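Local coordinates for protein N-acetylglucosamine-6-phosphate deacetylase (PDB 6FV4) that probably catalyses the metal-dependent removal of the acetyl group from N-acetylglucosamine 6-phosphate, a step in amino-sugar metabolism, at residues G122-V127 / E171-M176; A229-D234 / P238-A243; M254-V259 / A264-I269; H268-V273 / V347-V352. The protein carries 1 engineered substitution. All blocks are in the same frame, centred on the assembly; numbering follows the deposited sequence.

How the interactions relate
All four contacts lie in the amidohydrolase part of the chain. Interactions 1, 2 and 3 are mostly buried, and interaction 4 is partly so. Interactions 3 and 4 share helix 263-273, with centres about 10 Å apart, and Tyr266 of the first hydrogen-bonds to Gln349 of the second. Interaction 1 lies on the opposite side of the chain's centre from both. Interactions 1 and 3 each pack a helix against one end of a strand, interaction 1 at the turn leading in and interaction 3 at the strand's end, mainly through apolar groups; interaction 3 adds a Met-aromatic contact. Interaction 2 closes a loop with prolines and one water. Interaction 4 is a polar helix-helix touch. Interactions 2, 3 and 4 also reach the second subunit.

Interaction 1: residues G122-V127 / E171-M176; sequences GLARQV and EGTVRM
Thr173 is the residue of 171-176 that meets helix 113-129, through Ala124 and Val127. The segment starts just past helix 160-170. Glu171 is the first residue to leave that helix and has positive phi, and Gly172 also has positive phi. This turn brings the chain round to Thr173, whose CA lies 5.7 Å from the CA of Ala124. Thr173 shows a different atom to each partner. OG1 sits between the backbone N and the carbonyl carbon (chi1 65°) and lies 3.3 Å from Ala124 CB. This is a close van der Waals touch on a methyl; the hydroxyl's hydrogen-bond partner is Gly170 O, at the end of the preceding helix. The methyl CG2 lies 3.7 Å from Val127 CG1, and the Thr173 and Val127 side chains run past one another in opposite directions. Both Val127 methyls come near Thr173 CB. In the amidohydrolase barrel this packs helix 113-129 against the residue that leads into strand 174-179. Thr173 and Leu123 both also touch Ile135 of the neighbouring parallel strand 134-138. From Val174 the segment becomes strand. Val174 then packs on Leu137, while Arg175 and Met176 make backbone hydrogen bonds to strand 134-138.

Interaction 2: residues A229-D234 / P238-A243; sequences AMRPID and PGPAVA
Ile233 fits its side chain against the first turn of helix 240-246. Its CG1 lies 3.9 Å from Val242 CG2, and the Ile233 and Val242 side chains cross at about a right angle. Ala241 CB is a small bump that enters the gap between Ile233 CG1 and Met230 SD, 4.2 Å from each. Further along, Pro240 fits between Met230 and Arg231: its CG packs on Met230 CG at 4.0 Å, and its CD sits against Arg231 CB and O. With CG anti to N (chi1 174°) and the chain extended through chi2, Met230 SD is carried to the start of the helix; the bend at chi3 turns only CE. The segments form a tight loop that doubles back into the helix, with Gly239 at the N-cap. Its first residue, Ala229, belongs to the predicted substrate site. A water bridges the two arms. It donates to Arg231 O and to Pro238 O, and accepts from Ala241 N at 3.0 Å. Nearer the tip the backbones touch through CA-H...O contacts, such as Ile233 CA to Pro238 O at 3.4 Å. Asp234 OD2 accepts from the backbone N of Arg236 and Glu237. Ile233 and Val242 also pack on Ile265 and Ala264 of the second subunit.

Interaction 3: residues M254-V259 / A264-I269; sequences MIVDGV and AIYRHI
Strand 251-255 and helix 263-273 belong to one beta-alpha-beta unit of the barrel, and here Met254 and Val256 reach across to Tyr266 and Ile269. Met254 lies at the edge of the Tyr266 ring. Its SD is 5.3 Å from the ring centroid and 90° off the ring normal, a Met-aromatic contact made at the ring edge, near its plane. The same sulfur is 3.4 Å from Tyr266 CA. The terminal methyl CE then turns aside, with chi3 at -57°, and touches Ile269 CG1 at 3.6 Å. One methionine thus bridges two successive turns of the helix. Val256 comes from another direction. Its CG1 lies over one face of the Tyr266 ring, toward the rim, while CG2 meets Tyr266 CD1 at 3.6 Å. The unit closes with strand 278-281: Met254 and Ile269 both also rest on Leu278, and Val256 rests on Leu280. The tyrosine's polar end is used elsewhere, as Tyr266 OH is hydrogen-bonded to Gln349 OE1. Beyond the strand the chain turns through an Asx turn. Asp257 OD1 accepts from Val259 N at 2.9 Å, the donor coming from above the carboxylate plane. The other oxygen, Asp257 OD2, is bonded to ND1 of His260, a predicted substrate-binding residue. On the far side of the helix, Arg267 forms a salt bridge with Glu246 of the second subunit.

Interaction 4: residues H268-V273 / V347-V352; sequences HITQTV and VRQACV
Both segments are helical, and their backbones stay well apart. The nearest CA atoms, those of Thr270 and Gln349, are 9.6 Å from each other. Segment 268-273 is the end of helix 263-273, while 347-352 lies within helix 339-357 and includes a wider pi-type turn at 348-352. Two side chains cover the gap. Gln349 stretches out beyond CG and brings its amide nitrogen to Thr270. NE2 donates to Thr270 OG1 at 3.4 Å, a weak bond with an angle of 146° at the hydrogen. It also comes within 3.7 Å of the Thr270 methyl CG2. Both have a stronger partner in Tyr266, one turn earlier in the first helix: Thr270 OG1 bonds to its O, and Gln349 OE1 to its OH. The Gln349 amide therefore has each end engaged, which should limit its rotation. On another side of the first helix, His268 O accepts from both Thr272 N and Thr272 OG1, the latter at 2.7 Å, from opposite faces of the carbonyl plane. There His268 and Thr272 also hydrogen-bond to the same residues of the second subunit. Thr270 and Gln349 both rest on Leu278 of strand 278-281, which lies beside the two helices, while Ala350 packs against helix 324-334 and strand 63-76.

Interaction 1: residues G122-V127 / E171-M176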
loop_
_atom_site.group_PDB
_atom_site.type_symbol
_atom_site.label_atom_id
_atom_site.label_comp_id
_atom_site.label_asym_id
_atom_site.label_seq_id
_atom_site.Cartn_x
_atom_site.Cartn_y
_atom_site.Cartn_z
ATOM N N GLY B 122 1.591 -20.197 34.352
ATOM C CA GLY B 122 0.498 -21.126 34.097
ATOM C C GLY B 122 0.314 -21.486 32.629
ATOM O O GLY B 122 -0.018 -22.631 32.296
ATOM N N LEU B 123 0.490 -20.515 31.726
ATOM C CA LEU B 123 0.336 -20.854 30.312
ATOM C C LEU B 123 1.509 -21.698 29.818
ATOM O O LEU B 123 1.332 -22.548 28.936
ATOM C CB LEU B 123 0.189 -19.583 29.456
ATOM C CG LEU B 123 -1.152 -18.849 29.396
ATOM C CD1 LEU B 123 -1.114 -17.725 28.335
ATOM C CD2 LEU B 123 -2.293 -19.811 29.088
ATOM N N ALA B 124 2.711 -21.484 30.366
ATOM C CA ALA B 124 3.861 -22.295 29.957
ATOM C C ALA B 124 3.610 -23.780 30.213
ATOM O O ALA B 124 4.063 -24.634 29.447
ATOM C CB ALA B 124 5.119 -21.839 30.699
ATOM N N ARG B 125 2.879 -24.104 31.279
ATOM C CA ARG B 125 2.544 -25.500 31.548
ATOM C C ARG B 125 1.607 -26.056 30.477
ATOM O O ARG B 125 1.713 -27.227 30.079
ATOM C CB ARG B 125 1.922 -25.620 32.944
ATOM C CG ARG B 125 1.482 -27.029 33.299
ATOM C CD ARG B 125 0.958 -27.117 34.744
ATOM N NE ARG B 125 0.067 -28.264 34.857
ATOM C CZ ARG B 125 -1.249 -28.188 34.699
ATOM N NH1 ARG B 125 -1.814 -27.010 34.458
ATOM N NH2 ARG B 125 -2.000 -29.282 34.793
ATOM N N GLN B 126 0.689 -25.234 29.982
ATOM C CA GLN B 126 -0.170 -25.713 28.903
ATOM C C GLN B 126 0.546 -25.758 27.558
ATOM O O GLN B 126 0.191 -26.583 26.709
ATOM C CB GLN B 126 -1.431 -24.862 28.839
ATOM C CG GLN B 126 -2.428 -25.277 29.919
ATOM C CD GLN B 126 -3.155 -24.108 30.491
ATOM O OE1 GLN B 126 -3.100 -23.010 29.943
ATOM N NE2 GLN B 126 -3.859 -24.326 31.593
ATOM N N VAL B 127 1.554 -24.912 27.336
ATOM C CA VAL B 127 2.452 -25.129 26.198
ATOM C C VAL B 127 3.111 -26.506 26.293
ATOM O O VAL B 127 3.101 -27.293 25.334
ATOM C CB VAL B 127 3.505 -24.008 26.118
ATOM C CG1 VAL B 127 4.419 -24.223 24.893
ATOM C CG2 VAL B 127 2.827 -22.637 26.020
ATOM N N GLU B 171 10.226 -20.416 30.519
ATOM C CA GLU B 171 11.063 -21.550 30.125
ATOM C C GLU B 171 11.030 -21.752 28.616
ATOM O O GLU B 171 10.920 -22.871 28.108
ATOM C CB GLU B 171 10.658 -22.833 30.861
ATOM C CG GLU B 171 11.036 -22.852 32.331
ATOM C CD GLU B 171 10.496 -24.087 33.049
ATOM O OE1 GLU B 171 10.964 -25.220 32.775
ATOM O OE2 GLU B 171 9.566 -23.911 33.862
ATOM N N GLY B 172 11.130 -20.646 27.886
ATOM C CA GLY B 172 11.213 -20.705 26.451
ATOM C C GLY B 172 9.890 -20.719 25.725
ATOM O O GLY B 172 9.897 -20.758 24.494
ATOM N N THR B 173 8.757 -20.671 26.437
ATOM C CA THR B 173 7.449 -20.746 25.793
ATOM C C THR B 173 6.893 -19.391 25.367
ATOM O O THR B 173 5.859 -19.359 24.700
ATOM C CB THR B 173 6.424 -21.423 26.715
ATOM O OG1 THR B 173 6.216 -20.606 27.879
ATOM C CG2 THR B 173 6.933 -22.790 27.143
ATOM N N VAL B 174 7.519 -18.280 25.753
ATOM C CA VAL B 174 7.076 -16.970 25.287
ATOM C C VAL B 174 7.666 -16.769 23.897
ATOM O O VAL B 174 8.888 -16.716 23.730
ATOM C CB VAL B 174 7.484 -15.838 26.240
ATOM C CG1 VAL B 174 7.158 -14.482 25.583
ATOM C CG2 VAL B 174 6.731 -15.954 27.565
ATOM N N ARG B 175 6.798 -16.699 22.893
ATOM C CA ARG B 175 7.226 -16.685 21.501
ATOM C C ARG B 175 7.176 -15.304 20.870
ATOM O O ARG B 175 7.941 -15.034 19.937
ATOM C CB ARG B 175 6.364 -17.651 20.680
ATOM C CG ARG B 175 6.423 -19.095 21.123
ATOM C CD ARG B 175 7.844 -19.621 21.092
ATOM N NE ARG B 175 8.303 -19.808 19.720
ATOM C CZ ARG B 175 8.340 -20.988 19.103
ATOM N NH1 ARG B 175 7.950 -22.089 19.743
ATOM N NH2 ARG B 175 8.766 -21.068 17.849
ATOM N N MET B 176 6.319 -14.415 21.369
ATOM C CA MET B 176 6.157 -13.105 20.759
ATOM C C MET B 176 5.820 -12.085 21.838
ATOM O O MET B 176 5.059 -12.382 22.770
ATOM C CB MET B 176 5.064 -13.131 19.680
ATOM C CG MET B 176 4.863 -11.792 18.999
ATOM S SD MET B 176 4.000 -11.987 17.415
ATOM C CE MET B 176 2.391 -12.564 17.949
#

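Interaction 2: residues A229-D234 / P238-A243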
loop_
_atom_site.group_PDB
_atom_site.type_symbol
_atom_site.label_atom_id
_atom_site.label_comp_id
_atom_site.label_asym_id
_atom_site.label_seq_id
_atom_site.Cartn_x
_atom_site.Cartn_y
_atom_site.Cartn_z
ATOM N N ALA B 229 -5.219 -0.039 16.849
ATOM C CA ALA B 229 -4.446 0.435 18.006
ATOM C C ALA B 229 -3.107 1.025 17.573
ATOM O O ALA B 229 -2.070 0.803 18.194
ATOM C CB ALA B 229 -4.239 -0.680 19.034
ATOM N N MET B 230 -3.133 1.801 16.501
ATOM C CA MET B 230 -1.911 2.243 15.859
ATOM C C MET B 230 -2.172 3.605 15.236
ATOM O O MET B 230 -3.283 3.871 14.777
ATOM C CB MET B 230 -1.501 1.201 14.811
ATOM C CG MET B 230 -0.334 1.536 13.934
ATOM S SD MET B 230 -0.035 0.103 12.869
ATOM C CE MET B 230 0.554 -1.086 14.082
ATOM N N ARG B 231 -1.164 4.465 15.258
ATOM C CA ARG B 231 -1.275 5.764 14.611
ATOM C C ARG B 231 -1.589 5.585 13.123
ATOM O O ARG B 231 -1.034 4.691 12.479
ATOM C CB ARG B 231 0.031 6.537 14.799
ATOM C CG ARG B 231 0.112 7.848 14.061
ATOM C CD ARG B 231 1.514 8.416 14.144
ATOM N NE ARG B 231 1.837 8.866 15.490
ATOM C CZ ARG B 231 2.263 10.091 15.785
ATOM N NH1 ARG B 231 2.419 10.992 14.822
ATOM N NH2 ARG B 231 2.533 10.411 17.043
ATOM N N PRO B 232 -2.488 6.382 12.553
ATOM C CA PRO B 232 -2.837 6.211 11.139
ATOM C C PRO B 232 -1.750 6.725 10.201
ATOM O O PRO B 232 -0.788 7.384 10.606
ATOM C CB PRO B 232 -4.115 7.044 10.989
ATOM C CG PRO B 232 -3.969 8.103 12.031
ATOM C CD PRO B 232 -3.339 7.399 13.200
ATOM N N ILE B 233 -1.945 6.416 8.914
ATOM C CA ILE B 233 -1.092 6.943 7.851
ATOM C C ILE B 233 -1.477 8.387 7.561
ATOM O O ILE B 233 -2.646 8.688 7.280
ATOM C CB ILE B 233 -1.210 6.093 6.576
ATOM C CG1 ILE B 233 -0.798 4.637 6.838
ATOM C CG2 ILE B 233 -0.342 6.685 5.446
ATOM C CD1 ILE B 233 -1.210 3.695 5.698
ATOM N N ASP B 234 -0.486 9.274 7.613
ATOM C CA ASP B 234 -0.621 10.660 7.196
ATOM C C ASP B 234 0.445 10.970 6.150
ATOM O O ASP B 234 1.555 10.428 6.196
ATOM C CB ASP B 234 -0.504 11.598 8.402
ATOM C CG ASP B 234 -0.372 13.050 8.008
ATOM O OD1 ASP B 234 -1.412 13.675 7.707
ATOM O OD2 ASP B 234 0.767 13.572 8.022
ATOM N N PRO B 238 4.054 9.258 7.923
ATOM C CA PRO B 238 3.418 7.990 7.532
ATOM C C PRO B 238 3.038 7.080 8.698
ATOM O O PRO B 238 2.136 6.241 8.558
ATOM C CB PRO B 238 4.486 7.318 6.646
ATOM C CG PRO B 238 5.430 8.384 6.259
ATOM C CD PRO B 238 5.434 9.365 7.404
ATOM N N GLY B 239 3.704 7.189 9.837
ATOM C CA GLY B 239 3.352 6.356 10.963
ATOM C C GLY B 239 3.867 4.940 10.808
ATOM O O GLY B 239 4.534 4.597 9.824
ATOM N N PRO B 240 3.544 4.077 11.777
ATOM C CA PRO B 240 4.196 2.763 11.819
ATOM C C PRO B 240 3.745 1.818 10.722
ATOM O O PRO B 240 4.559 1.009 10.272
ATOM C CB PRO B 240 3.826 2.226 13.216
ATOM C CG PRO B 240 3.184 3.405 13.958
ATOM C CD PRO B 240 2.580 4.246 12.877
ATOM N N ALA B 241 2.484 1.892 10.277
ATOM C CA ALA B 241 1.992 0.950 9.273
ATOM C C ALA B 241 2.852 0.960 8.014
ATOM O O ALA B 241 3.035 -0.092 7.380
ATOM C CB ALA B 241 0.536 1.262 8.905
ATOM N N VAL B 242 3.406 2.119 7.656
ATOM C CA VAL B 242 4.163 2.213 6.411
ATOM C C VAL B 242 5.575 1.677 6.595
ATOM O O VAL B 242 6.081 0.944 5.732
ATOM C CB VAL B 242 4.146 3.662 5.880
ATOM C CG1 VAL B 242 5.157 3.850 4.745
ATOM C CG2 VAL B 242 2.736 4.002 5.388
ATOM N N ALA B 243 6.222 2.002 7.730
ATOM C CA ALA B 243 7.497 1.370 8.069
ATOM C C ALA B 243 7.364 -0.144 8.094
ATOM O O ALA B 243 8.238 -0.862 7.589
ATOM C CB ALA B 243 8.013 1.884 9.421
HETATM O O HOH W 1 0.602 4.257 10.193
#

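Interaction 3: residues M254-V259 / A264-I269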
loop_
_atom_site.group_PDB
_atom_site.type_symbol
_atom_site.label_atom_id
_atom_site.label_comp_id
_atom_site.label_asym_id
_atom_site.label_seq_id
_atom_site.Cartn_x
_atom_site.Cartn_y
_atom_site.Cartn_z
ATOM N N MET B 254 -3.100 -9.037 10.275
ATOM C CA MET B 254 -4.305 -8.275 10.011
ATOM C C MET B 254 -5.496 -9.076 10.504
ATOM O O MET B 254 -5.584 -10.284 10.266
ATOM C CB MET B 254 -4.433 -7.930 8.497
ATOM C CG MET B 254 -5.592 -7.030 8.190
ATOM S SD MET B 254 -5.475 -6.208 6.573
ATOM C CE MET B 254 -3.902 -5.353 6.696
ATOM N N ILE B 255 -6.412 -8.402 11.200
ATOM C CA ILE B 255 -7.685 -9.007 11.583
ATOM C C ILE B 255 -8.657 -8.755 10.432
ATOM O O ILE B 255 -9.168 -7.644 10.268
ATOM C CB ILE B 255 -8.233 -8.433 12.891
ATOM C CG1 ILE B 255 -7.223 -8.583 14.027
ATOM C CG2 ILE B 255 -9.536 -9.135 13.243
ATOM C CD1 ILE B 255 -7.519 -7.676 15.224
ATOM N N VAL B 256 -8.936 -9.797 9.652
ATOM C CA VAL B 256 -9.878 -9.689 8.540
ATOM C C VAL B 256 -11.183 -10.370 8.928
ATOM O O VAL B 256 -11.521 -11.444 8.417
ATOM C CB VAL B 256 -9.272 -10.286 7.261
ATOM C CG1 VAL B 256 -10.095 -9.905 6.044
ATOM C CG2 VAL B 256 -7.848 -9.765 7.097
ATOM N N ASP B 257 -11.904 -9.768 9.874
ATOM C CA ASP B 257 -13.252 -10.197 10.210
ATOM C C ASP B 257 -14.319 -9.311 9.574
ATOM O O ASP B 257 -15.505 -9.533 9.811
ATOM C CB ASP B 257 -13.439 -10.242 11.739
ATOM C CG ASP B 257 -13.229 -8.885 12.400
ATOM O OD1 ASP B 257 -12.872 -7.931 11.680
ATOM O OD2 ASP B 257 -13.423 -8.778 13.638
ATOM N N GLY B 258 -13.925 -8.329 8.761
ATOM C CA GLY B 258 -14.858 -7.388 8.175
ATOM C C GLY B 258 -15.129 -6.159 9.017
ATOM O O GLY B 258 -15.736 -5.206 8.513
ATOM N N VAL B 259 -14.679 -6.144 10.272
ATOM C CA VAL B 259 -14.995 -5.086 11.221
ATOM C C VAL B 259 -13.764 -4.265 11.580
ATOM O O VAL B 259 -13.847 -3.047 11.745
ATOM C CB VAL B 259 -15.642 -5.685 12.491
ATOM C CG1 VAL B 259 -15.784 -4.634 13.587
ATOM C CG2 VAL B 259 -16.992 -6.296 12.163
ATOM N N ALA B 264 -11.004 -3.493 1.585
ATOM C CA ALA B 264 -10.085 -2.894 0.611
ATOM C C ALA B 264 -8.741 -2.538 1.243
ATOM O O ALA B 264 -7.717 -2.499 0.546
ATOM C CB ALA B 264 -10.715 -1.657 -0.034
ATOM N N ILE B 265 -8.715 -2.288 2.549
ATOM C CA ILE B 265 -7.441 -2.122 3.244
ATOM C C ILE B 265 -6.663 -3.429 3.242
ATOM O O ILE B 265 -5.441 -3.436 3.045
ATOM C CB ILE B 265 -7.654 -1.610 4.679
ATOM C CG1 ILE B 265 -8.291 -0.216 4.666
ATOM C CG2 ILE B 265 -6.326 -1.552 5.423
ATOM C CD1 ILE B 265 -7.370 0.862 4.114
ATOM N N TYR B 266 -7.356 -4.556 3.457
ATOM C CA TYR B 266 -6.694 -5.859 3.406
ATOM C C TYR B 266 -6.139 -6.141 2.008
ATOM O O TYR B 266 -5.053 -6.721 1.862
ATOM C CB TYR B 266 -7.675 -6.953 3.831
ATOM C CG TYR B 266 -7.327 -8.330 3.308
ATOM C CD1 TYR B 266 -6.288 -9.070 3.880
ATOM C CD2 TYR B 266 -8.034 -8.895 2.253
ATOM C CE1 TYR B 266 -5.954 -10.330 3.394
ATOM C CE2 TYR B 266 -7.712 -10.152 1.760
ATOM C CZ TYR B 266 -6.673 -10.868 2.341
ATOM O OH TYR B 266 -6.341 -12.116 1.868
ATOM N N ARG B 267 -6.889 -5.761 0.973
ATOM C CA ARG B 267 -6.405 -5.888 -0.405
ATOM C C ARG B 267 -5.208 -4.983 -0.660
ATOM O O ARG B 267 -4.217 -5.402 -1.268
ATOM C CB ARG B 267 -7.531 -5.543 -1.388
ATOM C CG ARG B 267 -8.295 -6.715 -1.930
ATOM C CD ARG B 267 -9.085 -6.339 -3.209
ATOM N NE ARG B 267 -9.871 -5.104 -3.076
ATOM C CZ ARG B 267 -11.064 -5.021 -2.492
ATOM N NH1 ARG B 267 -11.626 -6.097 -1.949
ATOM N NH2 ARG B 267 -11.700 -3.854 -2.437
ATOM N N HIS B 268 -5.316 -3.714 -0.265
ATOM C CA HIS B 268 -4.209 -2.768 -0.392
ATOM C C HIS B 268 -2.924 -3.300 0.240
ATOM O O HIS B 268 -1.843 -3.244 -0.360
ATOM C CB HIS B 268 -4.615 -1.451 0.272
ATOM C CG HIS B 268 -3.569 -0.382 0.203
ATOM N ND1 HIS B 268 -3.280 0.305 -0.958
ATOM C CD2 HIS B 268 -2.755 0.128 1.155
ATOM C CE1 HIS B 268 -2.326 1.189 -0.717
ATOM N NE2 HIS B 268 -1.991 1.102 0.560
ATOM N N ILE B 269 -3.019 -3.795 1.474
ATOM C CA ILE B 269 -1.818 -4.270 2.156
ATOM C C ILE B 269 -1.296 -5.535 1.489
ATOM O O ILE B 269 -0.086 -5.686 1.279
ATOM C CB ILE B 269 -2.095 -4.465 3.660
ATOM C CG1 ILE B 269 -2.375 -3.111 4.318
ATOM C CG2 ILE B 269 -0.887 -5.143 4.362
ATOM C CD1 ILE B 269 -1.276 -2.059 4.095
#

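Interaction 4: residues H268-V273 / V347-V352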
loop_
_atom_site.group_PDB
_atom_site.type_symbol
_atom_site.label_atom_id
_atom_site.label_comp_id
_atom_site.label_asym_id
_atom_site.label_seq_id
_atom_site.Cartn_x
_atom_site.Cartn_y
_atom_site.Cartn_z
ATOM N N HIS B 268 -5.316 -3.714 -0.265
ATOM C CA HIS B 268 -4.209 -2.768 -0.392
ATOM C C HIS B 268 -2.924 -3.300 0.240
ATOM O O HIS B 268 -1.843 -3.244 -0.360
ATOM C CB HIS B 268 -4.615 -1.451 0.272
ATOM C CG HIS B 268 -3.569 -0.382 0.203
ATOM N ND1 HIS B 268 -3.280 0.305 -0.958
ATOM C CD2 HIS B 268 -2.755 0.128 1.155
ATOM C CE1 HIS B 268 -2.326 1.189 -0.717
ATOM N NE2 HIS B 268 -1.991 1.102 0.560
ATOM N N ILE B 269 -3.019 -3.795 1.474
ATOM C CA ILE B 269 -1.818 -4.270 2.156
ATOM C C ILE B 269 -1.296 -5.535 1.489
ATOM O O ILE B 269 -0.086 -5.686 1.279
ATOM C CB ILE B 269 -2.095 -4.465 3.660
ATOM C CG1 ILE B 269 -2.375 -3.111 4.318
ATOM C CG2 ILE B 269 -0.887 -5.143 4.362
ATOM C CD1 ILE B 269 -1.276 -2.059 4.095
ATOM N N THR B 270 -2.189 -6.460 1.134
ATOM C CA THR B 270 -1.737 -7.644 0.415
ATOM C C THR B 270 -1.027 -7.250 -0.871
ATOM O O THR B 270 0.042 -7.784 -1.183
ATOM C CB THR B 270 -2.910 -8.567 0.102
ATOM O OG1 THR B 270 -3.553 -8.965 1.317
ATOM C CG2 THR B 270 -2.426 -9.793 -0.646
ATOM N N GLN B 271 -1.609 -6.297 -1.616
ATOM C CA GLN B 271 -0.993 -5.781 -2.836
ATOM C C GLN B 271 0.378 -5.174 -2.536
ATOM O O GLN B 271 1.328 -5.363 -3.304
ATOM C CB GLN B 271 -1.960 -4.764 -3.482
ATOM C CG GLN B 271 -1.574 -4.166 -4.812
ATOM C CD GLN B 271 -2.652 -3.205 -5.383
ATOM O OE1 GLN B 271 -3.641 -2.857 -4.712
ATOM N NE2 GLN B 271 -2.457 -2.788 -6.631
ATOM N N THR B 272 0.517 -4.492 -1.399
ATOM C CA THR B 272 1.784 -3.845 -1.044
ATOM C C THR B 272 2.856 -4.857 -0.625
ATOM O O THR B 272 3.986 -4.813 -1.121
ATOM C CB THR B 272 1.566 -2.824 0.085
ATOM O OG1 THR B 272 0.529 -1.909 -0.277
ATOM C CG2 THR B 272 2.837 -2.023 0.352
ATOM N N VAL B 273 2.544 -5.768 0.300
ATOM C CA VAL B 273 3.622 -6.554 0.911
ATOM C C VAL B 273 3.878 -7.874 0.202
ATOM O O VAL B 273 4.945 -8.474 0.406
ATOM C CB VAL B 273 3.363 -6.824 2.404
ATOM C CG1 VAL B 273 3.123 -5.532 3.116
ATOM C CG2 VAL B 273 2.184 -7.791 2.605
ATOM N N VAL B 347 -4.120 -19.650 2.020
ATOM C CA VAL B 347 -3.379 -20.693 2.727
ATOM C C VAL B 347 -2.028 -20.168 3.199
ATOM O O VAL B 347 -1.582 -20.466 4.315
ATOM C CB VAL B 347 -3.237 -21.946 1.842
ATOM C CG1 VAL B 347 -2.136 -22.852 2.381
ATOM C CG2 VAL B 347 -4.536 -22.697 1.807
ATOM N N ARG B 348 -1.353 -19.371 2.374
ATOM C CA ARG B 348 -0.120 -18.729 2.829
ATOM C C ARG B 348 -0.383 -17.821 4.029
ATOM O O ARG B 348 0.360 -17.843 5.016
ATOM C CB ARG B 348 0.498 -17.926 1.692
ATOM C CG ARG B 348 1.415 -18.731 0.780
ATOM C CD ARG B 348 1.536 -18.059 -0.580
ATOM N NE ARG B 348 2.771 -18.439 -1.277
ATOM C CZ ARG B 348 2.893 -19.484 -2.089
ATOM N NH1 ARG B 348 1.851 -20.275 -2.331
ATOM N NH2 ARG B 348 4.057 -19.741 -2.670
ATOM N N GLN B 349 -1.442 -17.011 3.959
ATOM C CA GLN B 349 -1.669 -16.026 5.011
ATOM C C GLN B 349 -2.184 -16.650 6.302
ATOM O O GLN B 349 -1.967 -16.085 7.382
ATOM C CB GLN B 349 -2.656 -14.971 4.529
ATOM C CG GLN B 349 -2.103 -14.128 3.397
ATOM C CD GLN B 349 -3.111 -13.141 2.897
ATOM O OE1 GLN B 349 -4.318 -13.359 3.041
ATOM N NE2 GLN B 349 -2.631 -12.030 2.321
ATOM N N ALA B 350 -2.912 -17.767 6.221
ATOM C CA ALA B 350 -3.527 -18.350 7.408
ATOM C C ALA B 350 -2.738 -19.520 7.976
ATOM O O ALA B 350 -3.036 -19.957 9.097
ATOM C CB ALA B 350 -4.952 -18.825 7.102
ATOM N N CYS B 351 -1.757 -20.037 7.226
ATOM C CA CYS B 351 -1.037 -21.254 7.583
ATOM C C CYS B 351 0.478 -21.071 7.528
ATOM O O CYS B 351 1.163 -21.311 8.530
ATOM C CB CYS B 351 -1.449 -22.420 6.670
ATOM S SG CYS B 351 -3.254 -22.621 6.383
ATOM N N VAL B 352 1.030 -20.645 6.397
ATOM C CA VAL B 352 2.489 -20.660 6.245
ATOM C C VAL B 352 3.136 -19.408 6.819
ATOM O O VAL B 352 4.069 -19.494 7.629
ATOM C CB VAL B 352 2.886 -20.862 4.771
ATOM C CG1 VAL B 352 4.410 -20.963 4.669
ATOM C CG2 VAL B 352 2.216 -22.104 4.209
#